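Local coordinates for putative cytoplasmic protein (Enterobacter cloacae, PDB 4HFL) that probably cleaves amide bonds of bacterial cell-wall peptidoglycan as a type VI secretion effector, an amidase that a cognate immunity protein inhibits, at residues T104-A109 against T171-K176; G22-R27 against N68-P73. All blocks are in the same frame, centred on the assembly; numbering follows the deposited sequence.

In the fold
Contact 2 closes first along the chain and contact 1 follows it, their centres about 14 Å apart. Contact 2 sets helix 21-30 against the end of helix 59-69. Contact 1 sets the chain leaving helix 95-106 against strand 166-174, the last in the chain and an inner strand of the four-stranded antiparallel sheet. The two patches meet directly: Leu106 CD2 lies 4.0 Å from Ile72 CD1, and Leu175 CD1 lies 4.0 Å from Ala24 CB. Apolar packing thus runs continuously from the helices to the sheet, consistent with the helical and sheet halves of a papain-like fold, and the C-terminal end of the chain is tied to the N-terminal helix.

Contact 1. Residues T104-A109 against T171-K176; sequences TVLGKA and TFWSLK
The indole of Trp173 lies between two residues of 104-109 and meets a third at its rim. Over one face stands Ala109, its CA 3.7 Å from the centroid of the five-membered ring in a CH-pi contact. The opposite face takes Leu106, whose CB makes a second CH-pi contact at 3.9 Å from the same centroid. Leu106 CD1 reaches over that face too, 3.9 Å from CG of Trp173, and the two side chains cross at about a right angle. At the edge, NE1 of Trp173 donates a nearly straight hydrogen bond to the carbonyl O of Gly107, 2.8 Å long with an N-H...O angle of 167°. The oxygen lies close to the ring plane, whereas the indole nitrogen sits well above the carbonyl plane. One strong bond thus satisfies the polar atom of a buried ring and, with both faces packed, limits its rotation.

Each residue type suits its place. Gly107 is where the chain leaves helical geometry, with a positive phi of 90°, a backbone shape that glycine adopts readily. Ala109 is small enough to pass close to both ring and strand; its CB meets CG2 of Thr171 at a tight 3.4 Å. That methyl is placed by a first torsion that sets it anti to the backbone N (chi1, measured to OG1, -66°), while OG1 of Thr171 bonds to Asn169 and Ser112. Beyond the indole, Ile129 of strand 126-133 and Leu102 of helix 95-106 also touch the ring. Together these contacts pack the loop from helix 95-106 to edge strand 111-114 onto the neighbouring strand 166-174 of the antiparallel sheet, in the fold of the Tae4 amidase family.

Contact 2. Residues G22-R27 against N68-P73; sequences GAAWNR and NYCGIP
Small-residue packing at the surface brings the flank of helix 21-30 against the end of helix 59-69, where Cys70 and Tyr69 face Ala23, Ala24 and Arg27. The interface is modest, burying 158 Å² in all. At its centre is the sulfur of Cys70, which rests on the helix backbone: SG is 3.6 Å from N of Ala24 and 3.7 Å from CA of Ala24. It also meets the methyl CB of Ala23 at 4.0 Å, and Arg27 CG comes to 4.1 Å from the same SG. Cys70 points its CB toward the helix, and with SG anti to the carbonyl carbon (chi1 -75°) the sulfur extends to the helix surface. Alanines suit this flank because their short side chains let the sulfur come down between them to the main chain. Ala24 is the buried one, and its methyl also touches Val66 of helix 59-69.

One turn further along, the aliphatic part of Arg27 does the touching: its CD packs 3.7 Å from CB of Tyr69. Bends at chi2 and chi3 fold the arginine chain, so that it presents methylene groups to the tyrosine while its charged end turns to a salt bridge with Glu30 on its own helix. Arg27 and Tyr69 cross at about a right angle, guanidinium and phenol planes being 72° apart. The phenol itself leads off from the helix, and its OH is hydrogen-bonded to Asp87.

With no polar bond between the two segments, the contact is mainly van der Waals in kind, made by sulfur, methyls and methylenes, while NH2 of Arg27 and OH of Tyr69 find polar partners in Glu30 and Asp87; the contribution of this patch therefore probably rests on close fit and not on charge.

Contact 1. Residues T104-A109 against T171-K176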
loop_
_atom_site.group_PDB
_atom_site.type_symbol
_atom_site.label_atom_id
_atom_site.label_comp_id
_atom_site.label_asym_id
_atom_site.label_seq_id
_atom_site.Cartn_x
_atom_site.Cartn_y
_atom_site.Cartn_z
ATOM N N THR A 104 6.522 7.514 8.489
ATOM C CA THR A 104 7.482 7.284 9.573
ATOM C C THR A 104 8.761 6.651 9.068
ATOM O O THR A 104 9.776 6.682 9.760
ATOM C CB THR A 104 6.900 6.390 10.680
ATOM O OG1 THR A 104 6.840 5.035 10.219
ATOM C CG2 THR A 104 5.495 6.865 11.065
ATOM N N VAL A 105 8.713 6.063 7.871
ATOM C CA VAL A 105 9.907 5.435 7.291
ATOM C C VAL A 105 10.431 6.137 6.028
ATOM O O VAL A 105 11.630 6.103 5.746
ATOM C CB VAL A 105 9.713 3.905 7.065
ATOM C CG1 VAL A 105 9.668 3.188 8.406
ATOM C CG2 VAL A 105 8.433 3.611 6.266
ATOM N N LEU A 106 9.544 6.809 5.298
ATOM C CA LEU A 106 9.947 7.510 4.077
ATOM C C LEU A 106 10.170 9.012 4.277
ATOM O O LEU A 106 10.764 9.672 3.411
ATOM C CB LEU A 106 8.901 7.308 2.980
ATOM C CG LEU A 106 8.564 5.864 2.668
ATOM C CD1 LEU A 106 7.476 5.780 1.591
ATOM C CD2 LEU A 106 9.843 5.135 2.212
ATOM N N GLY A 107 9.700 9.550 5.404
ATOM C CA GLY A 107 9.735 10.989 5.622
ATOM C C GLY A 107 8.456 11.622 5.097
ATOM O O GLY A 107 7.550 10.925 4.625
ATOM N N LYS A 108 8.360 12.943 5.174
ATOM C CA LYS A 108 7.162 13.609 4.683
ATOM C C LYS A 108 6.995 13.384 3.174
ATOM O O LYS A 108 7.983 13.298 2.420
ATOM C CB LYS A 108 7.183 15.101 5.030
ATOM C CG LYS A 108 5.808 15.776 4.851
ATOM C CD LYS A 108 5.841 17.239 5.275
ATOM C CE LYS A 108 4.479 17.900 5.072
ATOM N NZ LYS A 108 3.459 17.394 6.009
ATOM N N ALA A 109 5.743 13.227 2.749
ATOM C CA ALA A 109 5.410 13.074 1.329
ATOM C C ALA A 109 5.894 14.237 0.486
ATOM O O ALA A 109 5.897 15.396 0.932
ATOM C CB ALA A 109 3.943 12.938 1.157
ATOM N N THR A 171 -1.553 11.329 -1.775
ATOM C CA THR A 171 -0.307 11.594 -1.075
ATOM C C THR A 171 0.730 10.649 -1.690
ATOM O O THR A 171 0.462 9.457 -1.881
ATOM C CB THR A 171 -0.485 11.326 0.442
ATOM O OG1 THR A 171 -1.415 12.271 0.987
ATOM C CG2 THR A 171 0.827 11.473 1.193
ATOM N N PHE A 172 1.902 11.191 -1.999
ATOM C CA PHE A 172 2.827 10.572 -2.922
ATOM C C PHE A 172 4.289 10.804 -2.542
ATOM O O PHE A 172 4.677 11.947 -2.210
ATOM C CB PHE A 172 2.588 11.142 -4.322
ATOM C CG PHE A 172 3.675 10.793 -5.312
ATOM C CD1 PHE A 172 3.617 9.604 -6.017
ATOM C CD2 PHE A 172 4.741 11.655 -5.540
ATOM C CE1 PHE A 172 4.615 9.267 -6.924
ATOM C CE2 PHE A 172 5.747 11.330 -6.449
ATOM C CZ PHE A 172 5.680 10.132 -7.143
ATOM N N TRP A 173 5.078 9.724 -2.633
ATOM C CA TRP A 173 6.548 9.761 -2.484
ATOM C C TRP A 173 7.218 9.278 -3.758
ATOM O O TRP A 173 6.904 8.189 -4.261
ATOM C CB TRP A 173 7.022 8.832 -1.354
ATOM C CG TRP A 173 6.582 9.210 0.047
ATOM C CD1 TRP A 173 7.332 9.850 0.985
ATOM C CD2 TRP A 173 5.318 8.928 0.666
ATOM N NE1 TRP A 173 6.604 10.015 2.141
ATOM C CE2 TRP A 173 5.370 9.451 1.975
ATOM C CE3 TRP A 173 4.143 8.291 0.238
ATOM C CZ2 TRP A 173 4.290 9.364 2.860
ATOM C CZ3 TRP A 173 3.078 8.204 1.116
ATOM C CH2 TRP A 173 3.156 8.745 2.414
ATOM N N SER A 174 8.167 10.058 -4.267
ATOM C CA SER A 174 8.955 9.639 -5.425
ATOM C C SER A 174 9.876 8.479 -5.063
ATOM O O SER A 174 10.488 8.464 -3.985
ATOM C CB SER A 174 9.814 10.809 -5.949
ATOM O OG SER A 174 9.026 11.727 -6.677
ATOM N N LEU A 175 9.987 7.515 -5.970
ATOM C CA LEU A 175 10.999 6.474 -5.837
ATOM C C LEU A 175 11.911 6.523 -7.049
ATOM O O LEU A 175 11.434 6.732 -8.179
ATOM C CB LEU A 175 10.353 5.089 -5.687
ATOM C CG LEU A 175 9.417 4.828 -4.491
ATOM C CD1 LEU A 175 8.947 3.381 -4.506
ATOM C CD2 LEU A 175 10.070 5.146 -3.142
ATOM N N LYS A 176 13.223 6.361 -6.817
ATOM C CA LYS A 176 14.181 6.227 -7.905
ATOM C C LYS A 176 14.365 4.760 -8.280
ATOM O O LYS A 176 14.513 4.464 -9.450
ATOM C CB LYS A 176 15.530 6.829 -7.528
ATOM C CG LYS A 176 15.615 8.316 -7.793
ATOM C CD LYS A 176 16.440 8.614 -9.052
ATOM C CE LYS A 176 17.903 8.262 -8.832
ATOM N NZ LYS A 176 18.824 8.868 -9.844
#

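Contact 2. Residues G22-R27 against N68-P73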
loop_
_atom_site.group_PDB
_atom_site.type_symbol
_atom_site.label_atom_id
_atom_site.label_comp_id
_atom_site.label_asym_id
_atom_site.label_seq_id
_atom_site.Cartn_x
_atom_site.Cartn_y
_atom_site.Cartn_z
ATOM N N GLY A 22 12.088 0.308 -9.221
ATOM C CA GLY A 22 12.064 -0.949 -9.949
ATOM C C GLY A 22 11.777 -2.119 -9.033
ATOM O O GLY A 22 10.885 -2.918 -9.305
ATOM N N ALA A 23 12.531 -2.216 -7.939
ATOM C CA ALA A 23 12.361 -3.294 -6.969
ATOM C C ALA A 23 10.954 -3.334 -6.357
ATOM O O ALA A 23 10.344 -4.408 -6.215
ATOM C CB ALA A 23 13.408 -3.182 -5.891
ATOM N N ALA A 24 10.452 -2.165 -5.976
ATOM C CA ALA A 24 9.107 -2.067 -5.444
ATOM C C ALA A 24 8.102 -2.552 -6.498
ATOM O O ALA A 24 7.234 -3.375 -6.217
ATOM C CB ALA A 24 8.827 -0.621 -5.022
ATOM N N TRP A 25 8.256 -2.077 -7.730
ATOM C CA TRP A 25 7.347 -2.462 -8.809
ATOM C C TRP A 25 7.348 -3.971 -9.047
ATOM O O TRP A 25 6.286 -4.582 -9.293
ATOM C CB TRP A 25 7.710 -1.719 -10.101
ATOM C CG TRP A 25 6.665 -1.895 -11.163
ATOM C CD1 TRP A 25 6.626 -2.862 -12.136
ATOM C CD2 TRP A 25 5.488 -1.088 -11.350
ATOM N NE1 TRP A 25 5.497 -2.698 -12.915
ATOM C CE2 TRP A 25 4.788 -1.617 -12.452
ATOM C CE3 TRP A 25 4.964 0.030 -10.690
ATOM C CZ2 TRP A 25 3.595 -1.060 -12.903
ATOM C CZ3 TRP A 25 3.789 0.575 -11.145
ATOM C CH2 TRP A 25 3.119 0.033 -12.239
ATOM N N ASN A 26 8.542 -4.563 -8.974
ATOM C CA ASN A 26 8.725 -6.006 -9.169
ATOM C C ASN A 26 8.085 -6.860 -8.073
ATOM O O ASN A 26 7.354 -7.837 -8.359
ATOM C CB ASN A 26 10.219 -6.342 -9.296
ATOM C CG ASN A 26 10.838 -5.798 -10.574
ATOM O OD1 ASN A 26 10.130 -5.411 -11.507
ATOM N ND2 ASN A 26 12.174 -5.788 -10.632
ATOM N N ARG A 27 8.345 -6.500 -6.812
ATOM C CA ARG A 27 7.682 -7.221 -5.714
ATOM C C ARG A 27 6.139 -7.078 -5.786
ATOM O O ARG A 27 5.363 -8.064 -5.618
ATOM C CB ARG A 27 8.225 -6.771 -4.342
ATOM C CG ARG A 27 9.758 -6.847 -4.176
ATOM C CD ARG A 27 10.310 -8.300 -4.031
ATOM N NE ARG A 27 10.336 -9.002 -5.314
ATOM C CZ ARG A 27 11.221 -8.768 -6.277
ATOM N NH1 ARG A 27 12.165 -7.847 -6.105
ATOM N NH2 ARG A 27 11.153 -9.449 -7.420
ATOM N N ASN A 68 8.640 -5.200 3.011
ATOM C CA ASN A 68 9.466 -6.228 3.649
ATOM C C ASN A 68 10.575 -6.675 2.744
ATOM O O ASN A 68 11.708 -6.890 3.193
ATOM C CB ASN A 68 8.620 -7.463 4.034
ATOM C CG ASN A 68 7.935 -7.312 5.386
ATOM O OD1 ASN A 68 8.493 -6.719 6.321
ATOM N ND2 ASN A 68 6.714 -7.850 5.498
ATOM N N TYR A 69 10.261 -6.846 1.464
ATOM C CA TYR A 69 11.280 -7.396 0.572
ATOM C C TYR A 69 12.133 -6.340 -0.129
ATOM O O TYR A 69 13.076 -6.668 -0.852
ATOM C CB TYR A 69 10.665 -8.427 -0.376
ATOM C CG TYR A 69 10.390 -9.725 0.352
ATOM C CD1 TYR A 69 11.319 -10.751 0.355
ATOM C CD2 TYR A 69 9.217 -9.904 1.072
ATOM C CE1 TYR A 69 11.076 -11.942 1.041
ATOM C CE2 TYR A 69 8.963 -11.084 1.754
ATOM C CZ TYR A 69 9.896 -12.097 1.736
ATOM O OH TYR A 69 9.634 -13.263 2.425
ATOM N N CYS A 70 11.820 -5.069 0.128
ATOM C CA CYS A 70 12.641 -3.962 -0.359
ATOM C C CYS A 70 13.502 -3.384 0.769
ATOM O O CYS A 70 14.165 -2.363 0.597
ATOM C CB CYS A 70 11.763 -2.868 -0.980
ATOM S SG CYS A 70 11.131 -3.331 -2.603
ATOM N N GLY A 71 13.493 -4.043 1.923
ATOM C CA GLY A 71 14.409 -3.684 2.997
ATOM C C GLY A 71 13.859 -2.684 3.996
ATOM O O GLY A 71 14.642 -2.010 4.674
ATOM N N ILE A 72 12.527 -2.571 4.068
ATOM C CA ILE A 72 11.861 -1.855 5.144
ATOM C C ILE A 72 11.007 -2.879 5.895
ATOM O O ILE A 72 9.858 -3.155 5.518
ATOM C CB ILE A 72 10.979 -0.685 4.617
ATOM C CG1 ILE A 72 11.852 0.422 3.999
ATOM C CG2 ILE A 72 10.094 -0.107 5.732
ATOM C CD1 ILE A 72 11.063 1.530 3.302
ATOM N N PRO A 73 11.566 -3.453 6.965
ATOM C CA PRO A 73 10.852 -4.529 7.658
ATOM C C PRO A 73 9.669 -3.976 8.441
ATOM O O PRO A 73 9.850 -3.025 9.206
ATOM C CB PRO A 73 11.928 -5.124 8.593
ATOM C CG PRO A 73 12.909 -4.009 8.820
ATOM C CD PRO A 73 12.879 -3.147 7.572
#